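Local coordinates for protein esterase D (Lactobacillus rhamnosus, PDB 3DKR) that probably hydrolyses carboxylic esters, as a member of the alpha/beta-hydrolase family, at residues Val25-Ala30 with Asn39-Ala44; Leu45-Tyr50 with Ala236-Val241. One frame throughout, in Å; residues are numbered along the deposited sequence.

Contact 1: residues Val25-Ala30 with Asn39-Ala44; sequences VVLLHA and NFMARA
L27, near the C-terminal end of the parallel strand 23-28, meets the helix 39-47 through M41 and A42, and the contact rests on van der Waals packing, with no hydrogen bond across it. The leucine points at the helix from the sheet and does most of the touching with one methyl, CD1. This methyl lies 3.6 Å from M41 CG, while its partner CD2 stands farther from the same CG, at 4.2 Å. The CD1 methyl also reaches the backbone, coming within 4.0 Å of A42 N, and it lies 4.1 Å from A42 CB. One branch of the leucine is thus lodged against the step from M41 to A42, on the helix face turned to the sheet.

The shape of the methionine sets the other half of the fit. Its CG is anti to the backbone N (chi1 171°), but the chain then folds at chi2 and chi3, and it runs nearly perpendicular to the leucine side chain. Only its first part meets L27; the far end packs on L237 of helix 234-246. F98 of the neighbouring strand also touches L27, and F16 and Y18 cover A42.

Just past the strand, H29 ND1 donates to A30 O at 2.9 Å, with the acceptor almost in the imidazole plane, while NE2 is hydrogen-bonded to the backbone N of F57, so both ring nitrogens are engaged and the ring's rotation is fixed.

A buried leucine on a parallel strand covered by the next helix is how the beta-alpha-beta unit 23-28, 39-47, 51-54 of the alpha/beta-hydrolase fold is packed.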
ATOM      1  N   VAL A  25      12.507   4.662  -3.897  1.00 14.10           N
ATOM      2  CA  VAL A  25      11.421   4.147  -3.066  1.00 14.11           C
ATOM      3  C   VAL A  25      10.238   3.771  -3.945  1.00 14.77           C
ATOM      4  O   VAL A  25       9.802   4.576  -4.766  1.00 14.56           O
ATOM      5  CB  VAL A  25      10.946   5.209  -2.050  1.00 13.94           C
ATOM      6  CG1 VAL A  25       9.905   4.608  -1.112  1.00 15.10           C
ATOM      7  CG2 VAL A  25      12.126   5.729  -1.252  1.00 14.91           C
ATOM      8  N   VAL A  26       9.727   2.559  -3.758  1.00 14.08           N
ATOM      9  CA  VAL A  26       8.505   2.112  -4.411  1.00 14.16           C
ATOM     10  C   VAL A  26       7.347   2.307  -3.433  1.00 14.23           C
ATOM     11  O   VAL A  26       7.419   1.870  -2.280  1.00 14.44           O
ATOM     12  CB  VAL A  26       8.584   0.631  -4.828  1.00 14.54           C
ATOM     13  CG1 VAL A  26       7.251   0.153  -5.372  1.00 15.16           C
ATOM     14  CG2 VAL A  26       9.720   0.407  -5.850  1.00 14.63           C
ATOM     15  N   LEU A  27       6.283   2.977  -3.899  1.00 13.99           N
ATOM     16  CA  LEU A  27       5.091   3.235  -3.073  1.00 13.63           C
ATOM     17  C   LEU A  27       3.887   2.561  -3.720  1.00 14.24           C
ATOM     18  O   LEU A  27       3.576   2.843  -4.876  1.00 14.25           O
ATOM     19  CB  LEU A  27       4.813   4.736  -2.933  1.00 13.55           C
ATOM     20  CG  LEU A  27       5.918   5.550  -2.259  1.00 13.26           C
ATOM     21  CD1 LEU A  27       5.597   7.053  -2.257  1.00 14.95           C
ATOM     22  CD2 LEU A  27       6.211   5.100  -0.829  1.00 14.02           C
ATOM     23  N   LEU A  28       3.258   1.649  -2.972  1.00 14.38           N
ATOM     24  CA  LEU A  28       2.181   0.787  -3.482  1.00 14.06           C
ATOM     25  C   LEU A  28       0.838   1.190  -2.863  1.00 13.86           C
ATOM     26  O   LEU A  28       0.679   1.215  -1.644  1.00 13.67           O
ATOM     27  CB  LEU A  28       2.498  -0.682  -3.203  1.00 14.30           C
ATOM     28  CG  LEU A  28       3.825  -1.141  -3.804  1.00 13.84           C
ATOM     29  CD1 LEU A  28       4.127  -2.588  -3.418  1.00 15.18           C
ATOM     30  CD2 LEU A  28       3.834  -1.005  -5.347  1.00 15.41           C
ATOM     31  N   HIS A  29      -0.123   1.529  -3.720  1.00 13.87           N
ATOM     32  CA  HIS A  29      -1.316   2.242  -3.268  1.00 13.81           C
ATOM     33  C   HIS A  29      -2.410   1.367  -2.629  1.00 14.40           C
ATOM     34  O   HIS A  29      -2.220   0.167  -2.424  1.00 13.57           O
ATOM     35  CB  HIS A  29      -1.852   3.160  -4.387  1.00 14.59           C
ATOM     36  CG  HIS A  29      -2.439   2.463  -5.581  1.00 15.03           C
ATOM     37  ND1 HIS A  29      -3.691   1.868  -5.566  1.00 15.75           N
ATOM     38  CD2 HIS A  29      -1.999   2.381  -6.861  1.00 15.05           C
ATOM     39  CE1 HIS A  29      -3.971   1.420  -6.779  1.00 16.92           C
ATOM     40  NE2 HIS A  29      -2.961   1.714  -7.583  1.00 16.04           N
ATOM     41  N   ALA A  30      -3.537   2.009  -2.312  1.00 14.92           N
ATOM     42  CA  ALA A  30      -4.660   1.362  -1.619  1.00 15.24           C
ATOM     43  C   ALA A  30      -5.654   0.693  -2.556  1.00 15.67           C
ATOM     44  O   ALA A  30      -5.759   1.046  -3.728  1.00 15.96           O
ATOM     45  CB  ALA A  30      -5.391   2.392  -0.783  1.00 15.85           C
ATOM     46  N   ASN A  39       0.717  11.020  -3.553  1.00 14.82           N
ATOM     47  CA  ASN A  39       1.257  12.305  -4.029  1.00 14.82           C
ATOM     48  C   ASN A  39       2.048  13.052  -2.957  1.00 14.90           C
ATOM     49  O   ASN A  39       3.177  13.484  -3.197  1.00 14.90           O
ATOM     50  CB  ASN A  39       0.137  13.234  -4.519  1.00 15.15           C
ATOM     51  CG  ASN A  39      -0.542  12.732  -5.765  1.00 15.83           C
ATOM     52  OD1 ASN A  39      -0.070  11.797  -6.423  1.00 17.84           O
ATOM     53  ND2 ASN A  39      -1.684  13.364  -6.116  1.00 18.05           N
ATOM     54  N   PHE A  40       1.468  13.215  -1.778  1.00 15.20           N
ATOM     55  CA  PHE A  40       2.156  13.976  -0.727  1.00 15.46           C
ATOM     56  C   PHE A  40       3.447  13.267  -0.300  1.00 14.98           C
ATOM     57  O   PHE A  40       4.494  13.903  -0.143  1.00 15.68           O
ATOM     58  CB  PHE A  40       1.301  14.182   0.517  1.00 16.43           C
ATOM     59  CG  PHE A  40      -0.000  14.927   0.286  1.00 17.26           C
ATOM     60  CD1 PHE A  40      -0.250  15.672  -0.868  1.00 20.11           C
ATOM     61  CD2 PHE A  40      -0.973  14.876   1.269  1.00 18.64           C
ATOM     62  CE1 PHE A  40      -1.480  16.330  -1.029  1.00 21.98           C
ATOM     63  CE2 PHE A  40      -2.176  15.537   1.122  1.00 19.91           C
ATOM     64  CZ  PHE A  40      -2.432  16.266  -0.011  1.00 20.26           C
ATOM     65  N   MET A  41       3.361  11.957  -0.089  1.00 14.60           N
ATOM     66  CA  MET A  41       4.514  11.175   0.382  1.00 14.60           C
ATOM     67  C   MET A  41       5.637  11.241  -0.643  1.00 14.55           C
ATOM     68  O   MET A  41       6.811  11.524  -0.319  1.00 15.28           O
ATOM     69  CB  MET A  41       4.097   9.721   0.663  1.00 14.10           C
ATOM     70  CG  MET A  41       5.246   8.728   0.955  1.00 15.07           C
ATOM     71  SD  MET A  41       6.173   9.149   2.452  1.00 16.19           S
ATOM     72  CE  MET A  41       4.933   8.834   3.711  1.00 18.10           C
ATOM     73  N   ALA A  42       5.268  10.975  -1.897  1.00 14.35           N
ATOM     74  CA  ALA A  42       6.229  10.984  -2.994  1.00 14.36           C
ATOM     75  C   ALA A  42       6.977  12.328  -3.064  1.00 14.55           C
ATOM     76  O   ALA A  42       8.196  12.383  -3.236  1.00 15.36           O
ATOM     77  CB  ALA A  42       5.527  10.657  -4.302  1.00 14.33           C
ATOM     78  N   ARG A  43       6.236  13.420  -2.913  1.00 14.68           N
ATOM     79  CA  ARG A  43       6.828  14.750  -2.965  1.00 14.99           C
ATOM     80  C   ARG A  43       7.710  15.025  -1.749  1.00 15.13           C
ATOM     81  O   ARG A  43       8.781  15.619  -1.890  1.00 15.71           O
ATOM     82  CB  ARG A  43       5.737  15.812  -3.113  1.00 15.52           C
ATOM     83  CG  ARG A  43       5.103  15.805  -4.472  1.00 15.25           C
ATOM     84  CD  ARG A  43       6.062  16.299  -5.551  1.00 16.58           C
ATOM     85  NE  ARG A  43       5.337  16.847  -6.681  1.00 15.68           N
ATOM     86  CZ  ARG A  43       5.891  17.390  -7.759  1.00 16.85           C
ATOM     87  NH1 ARG A  43       7.219  17.436  -7.915  1.00 16.08           N
ATOM     88  NH2 ARG A  43       5.104  17.887  -8.710  1.00 15.01           N
ATOM     89  N   ALA A  44       7.288  14.593  -0.562  1.00 15.22           N
ATOM     90  CA  ALA A  44       8.132  14.715   0.632  1.00 15.56           C
ATOM     91  C   ALA A  44       9.449  13.969   0.420  1.00 15.62           C
ATOM     92  O   ALA A  44      10.528  14.464   0.730  1.00 16.13           O
ATOM     93  CB  ALA A  44       7.413  14.196   1.860  1.00 16.33           C
TER

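Contact 2: residues Leu45-Tyr50 with Ala236-Val241; sequences LQRSGY and ALEEDV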
ATOM      1  N   LEU A  45       9.368  12.776  -0.147  1.00 15.18           N
ATOM      2  CA  LEU A  45      10.577  12.002  -0.407  1.00 15.57           C
ATOM      3  C   LEU A  45      11.444  12.704  -1.436  1.00 15.77           C
ATOM      4  O   LEU A  45      12.662  12.777  -1.278  1.00 16.39           O
ATOM      5  CB  LEU A  45      10.235  10.590  -0.850  1.00 16.32           C
ATOM      6  CG  LEU A  45       9.527   9.761   0.212  1.00 15.73           C
ATOM      7  CD1 LEU A  45       9.107   8.421  -0.363  1.00 17.28           C
ATOM      8  CD2 LEU A  45      10.458   9.519   1.401  1.00 18.92           C
ATOM      9  N   GLN A  46      10.820  13.268  -2.463  1.00 15.36           N
ATOM     10  CA  GLN A  46      11.554  14.025  -3.473  1.00 15.88           C
ATOM     11  C   GLN A  46      12.303  15.216  -2.855  1.00 16.37           C
ATOM     12  O   GLN A  46      13.466  15.472  -3.207  1.00 17.02           O
ATOM     13  CB  GLN A  46      10.606  14.520  -4.554  1.00 16.28           C
ATOM     14  CG  GLN A  46      11.311  15.216  -5.709  1.00 15.84           C
ATOM     15  CD  GLN A  46      10.346  15.728  -6.745  1.00 17.09           C
ATOM     16  OE1 GLN A  46       9.364  16.386  -6.398  1.00 17.52           O
ATOM     17  NE2 GLN A  46      10.628  15.464  -8.016  1.00 17.70           N
ATOM     18  N   ARG A  47      11.656  15.932  -1.937  1.00 16.68           N
ATOM     19  CA  ARG A  47      12.302  17.097  -1.298  1.00 17.13           C
ATOM     20  C   ARG A  47      13.528  16.670  -0.503  1.00 17.86           C
ATOM     21  O   ARG A  47      14.442  17.474  -0.291  1.00 18.70           O
ATOM     22  CB  ARG A  47      11.354  17.883  -0.400  1.00 17.58           C
ATOM     23  CG  ARG A  47      10.170  18.496  -1.119  1.00 18.06           C
ATOM     24  CD  ARG A  47       9.485  19.534  -0.239  1.00 19.26           C
ATOM     25  NE  ARG A  47       8.870  18.961   0.959  1.00 20.11           N
ATOM     26  CZ  ARG A  47       7.677  18.364   0.985  1.00 20.54           C
ATOM     27  NH1 ARG A  47       6.951  18.235  -0.126  1.00 18.76           N
ATOM     28  NH2 ARG A  47       7.215  17.882   2.135  1.00 22.64           N
ATOM     29  N   SER A  48      13.552  15.416  -0.042  1.00 17.27           N
ATOM     30  CA  SER A  48      14.723  14.903   0.703  1.00 17.45           C
ATOM     31  C   SER A  48      15.696  14.141  -0.210  1.00 17.47           C
ATOM     32  O   SER A  48      16.634  13.482   0.284  1.00 18.66           O
ATOM     33  CB  SER A  48      14.282  14.030   1.883  1.00 18.18           C
ATOM     34  OG  SER A  48      13.826  14.823   2.978  1.00 20.12           O
ATOM     35  N   GLY A  49      15.469  14.221  -1.522  1.00 16.69           N
ATOM     36  CA  GLY A  49      16.404  13.721  -2.519  1.00 16.55           C
ATOM     37  C   GLY A  49      16.258  12.257  -2.898  1.00 16.80           C
ATOM     38  O   GLY A  49      17.155  11.674  -3.504  1.00 17.30           O
ATOM     39  N   TYR A  50      15.124  11.656  -2.553  1.00 15.93           N
ATOM     40  CA  TYR A  50      14.889  10.265  -2.925  1.00 16.08           C
ATOM     41  C   TYR A  50      14.237  10.146  -4.297  1.00 15.70           C
ATOM     42  O   TYR A  50      13.409  10.981  -4.663  1.00 16.01           O
ATOM     43  CB  TYR A  50      13.975   9.615  -1.899  1.00 16.50           C
ATOM     44  CG  TYR A  50      14.608   9.469  -0.542  1.00 17.12           C
ATOM     45  CD1 TYR A  50      15.535   8.468  -0.297  1.00 19.65           C
ATOM     46  CD2 TYR A  50      14.279  10.324   0.492  1.00 17.51           C
ATOM     47  CE1 TYR A  50      16.126   8.339   0.956  1.00 19.50           C
ATOM     48  CE2 TYR A  50      14.845  10.197   1.750  1.00 17.56           C
ATOM     49  CZ  TYR A  50      15.771   9.203   1.973  1.00 18.52           C
ATOM     50  OH  TYR A  50      16.333   9.085   3.223  1.00 18.91           O
ATOM     51  N   ALA A 236       3.689  13.826   9.862  1.00 18.84           N
ATOM     52  CA  ALA A 236       4.340  12.969  10.837  1.00 18.56           C
ATOM     53  C   ALA A 236       4.822  11.690  10.185  1.00 17.88           C
ATOM     54  O   ALA A 236       5.923  11.226  10.456  1.00 18.42           O
ATOM     55  CB  ALA A 236       3.397  12.649  11.972  1.00 19.51           C
ATOM     56  N   LEU A 237       3.972  11.099   9.349  1.00 17.35           N
ATOM     57  CA  LEU A 237       4.330   9.846   8.692  1.00 16.82           C
ATOM     58  C   LEU A 237       5.568  10.044   7.826  1.00 16.77           C
ATOM     59  O   LEU A 237       6.506   9.236   7.861  1.00 17.19           O
ATOM     60  CB  LEU A 237       3.167   9.354   7.836  1.00 16.67           C
ATOM     61  CG  LEU A 237       3.479   8.102   7.017  1.00 17.13           C
ATOM     62  CD1 LEU A 237       3.690   6.868   7.927  1.00 18.95           C
ATOM     63  CD2 LEU A 237       2.370   7.862   6.001  1.00 17.01           C
ATOM     64  N   GLU A 238       5.563  11.116   7.048  1.00 16.72           N
ATOM     65  CA  GLU A 238       6.696  11.440   6.167  1.00 16.86           C
ATOM     66  C   GLU A 238       7.986  11.568   6.969  1.00 17.48           C
ATOM     67  O   GLU A 238       8.993  10.967   6.641  1.00 18.07           O
ATOM     68  CB  GLU A 238       6.395  12.716   5.385  1.00 16.78           C
ATOM     69  CG  GLU A 238       5.276  12.512   4.360  1.00 16.08           C
ATOM     70  CD  GLU A 238       4.525  13.765   3.966  1.00 16.84           C
ATOM     71  OE1 GLU A 238       4.940  14.903   4.327  1.00 17.21           O
ATOM     72  OE2 GLU A 238       3.487  13.601   3.281  1.00 17.10           O
ATOM     73  N   GLU A 239       7.936  12.326   8.060  1.00 18.28           N
ATOM     74  CA  GLU A 239       9.108  12.446   8.930  1.00 18.68           C
ATOM     75  C   GLU A 239       9.577  11.090   9.462  1.00 18.41           C
ATOM     76  O   GLU A 239      10.776  10.789   9.460  1.00 18.34           O
ATOM     77  CB  GLU A 239       8.825  13.409  10.077  1.00 19.56           C
ATOM     78  CG  GLU A 239       8.514  14.828   9.603  1.00 21.64           C
ATOM     79  N   ASP A 240       8.631  10.254   9.891  1.00 17.98           N
ATOM     80  CA  ASP A 240       8.969   8.937  10.447  1.00 18.55           C
ATOM     81  C   ASP A 240       9.599   8.024   9.389  1.00 17.81           C
ATOM     82  O   ASP A 240      10.577   7.319   9.652  1.00 18.43           O
ATOM     83  CB  ASP A 240       7.725   8.271  11.037  1.00 18.78           C
ATOM     84  CG  ASP A 240       7.174   9.011  12.257  1.00 20.25           C
ATOM     85  OD1 ASP A 240       7.954   9.758  12.920  1.00 21.59           O
ATOM     86  OD2 ASP A 240       5.975   8.831  12.567  1.00 19.36           O
ATOM     87  N   VAL A 241       9.024   8.034   8.185  1.00 17.55           N
ATOM     88  CA  VAL A 241       9.535   7.194   7.088  1.00 17.41           C
ATOM     89  C   VAL A 241      10.944   7.626   6.664  1.00 17.40           C
ATOM     90  O   VAL A 241      11.838   6.801   6.426  1.00 18.20           O
ATOM     91  CB  VAL A 241       8.568   7.241   5.874  1.00 17.02           C
ATOM     92  CG1 VAL A 241       9.225   6.630   4.617  1.00 18.17           C
ATOM     93  CG2 VAL A 241       7.223   6.562   6.235  1.00 18.20           C
TER
HETATM   94  O   HOH W   1       4.191  17.056   2.838  1.00 20.12           O
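L45 and V241 form the buried part of this meeting between the end of helix 39-47 and helix 234-246. L45 CD2 and V241 CG1 are 4.5 Å apart, a light touch, and the backbones are closest at L45 and E238, whose CA atoms are 7.7 Å apart. The leucine starts off alongside the other helix, and the end of its side chain comes closer to it; M245, a turn beyond V241, also packs on L45, while F123 touches V241.

Toward solvent the contact loosens and turns polar. R47 bends at chi3 (-65°) and brings NH2 toward E238, whose OE1 lies at the edge of the guanidinium, near its plane. At 4.3 Å, NH2 and OE1 are too far apart for a salt bridge, and a water spans the gap: it accepts from R47 NH2 at 3.2 Å and donates to E238 OE1 at 2.7 Å. E238 as a residue is largely buried, with F40, M41 and A44 packed on its side chain, while OE1 keeps its water.

Just beyond R47 the helix ends in a Schellman motif. Y50 N bonds to L45 O and G49 N to Q46 O, with G49 at positive phi as the C-prime residue.

The result is a thin apolar seam with a hydrated polar border, where R47 probably steadies the charge of E238 through water and over a distance, without a direct bond.

From the N terminus, strand 23-28 leads through a ten-residue connection into helix 39-47, and contact 1 closes that short loop. The same helix then runs on into contact 2, which opens after contact 1 has closed, so the two follow in series and neither nest nor cross. Contact 2 closes a far longer excursion of 185 residues, through the remaining sheet strands, to helix 234-246 near the C terminus. The contacts, with centres about 10 Å apart, also touch each other directly, through the M41 and E238 side chains beside the shared helix. Helix 39-47 thus ties strand 23-28 to the C-terminal helix.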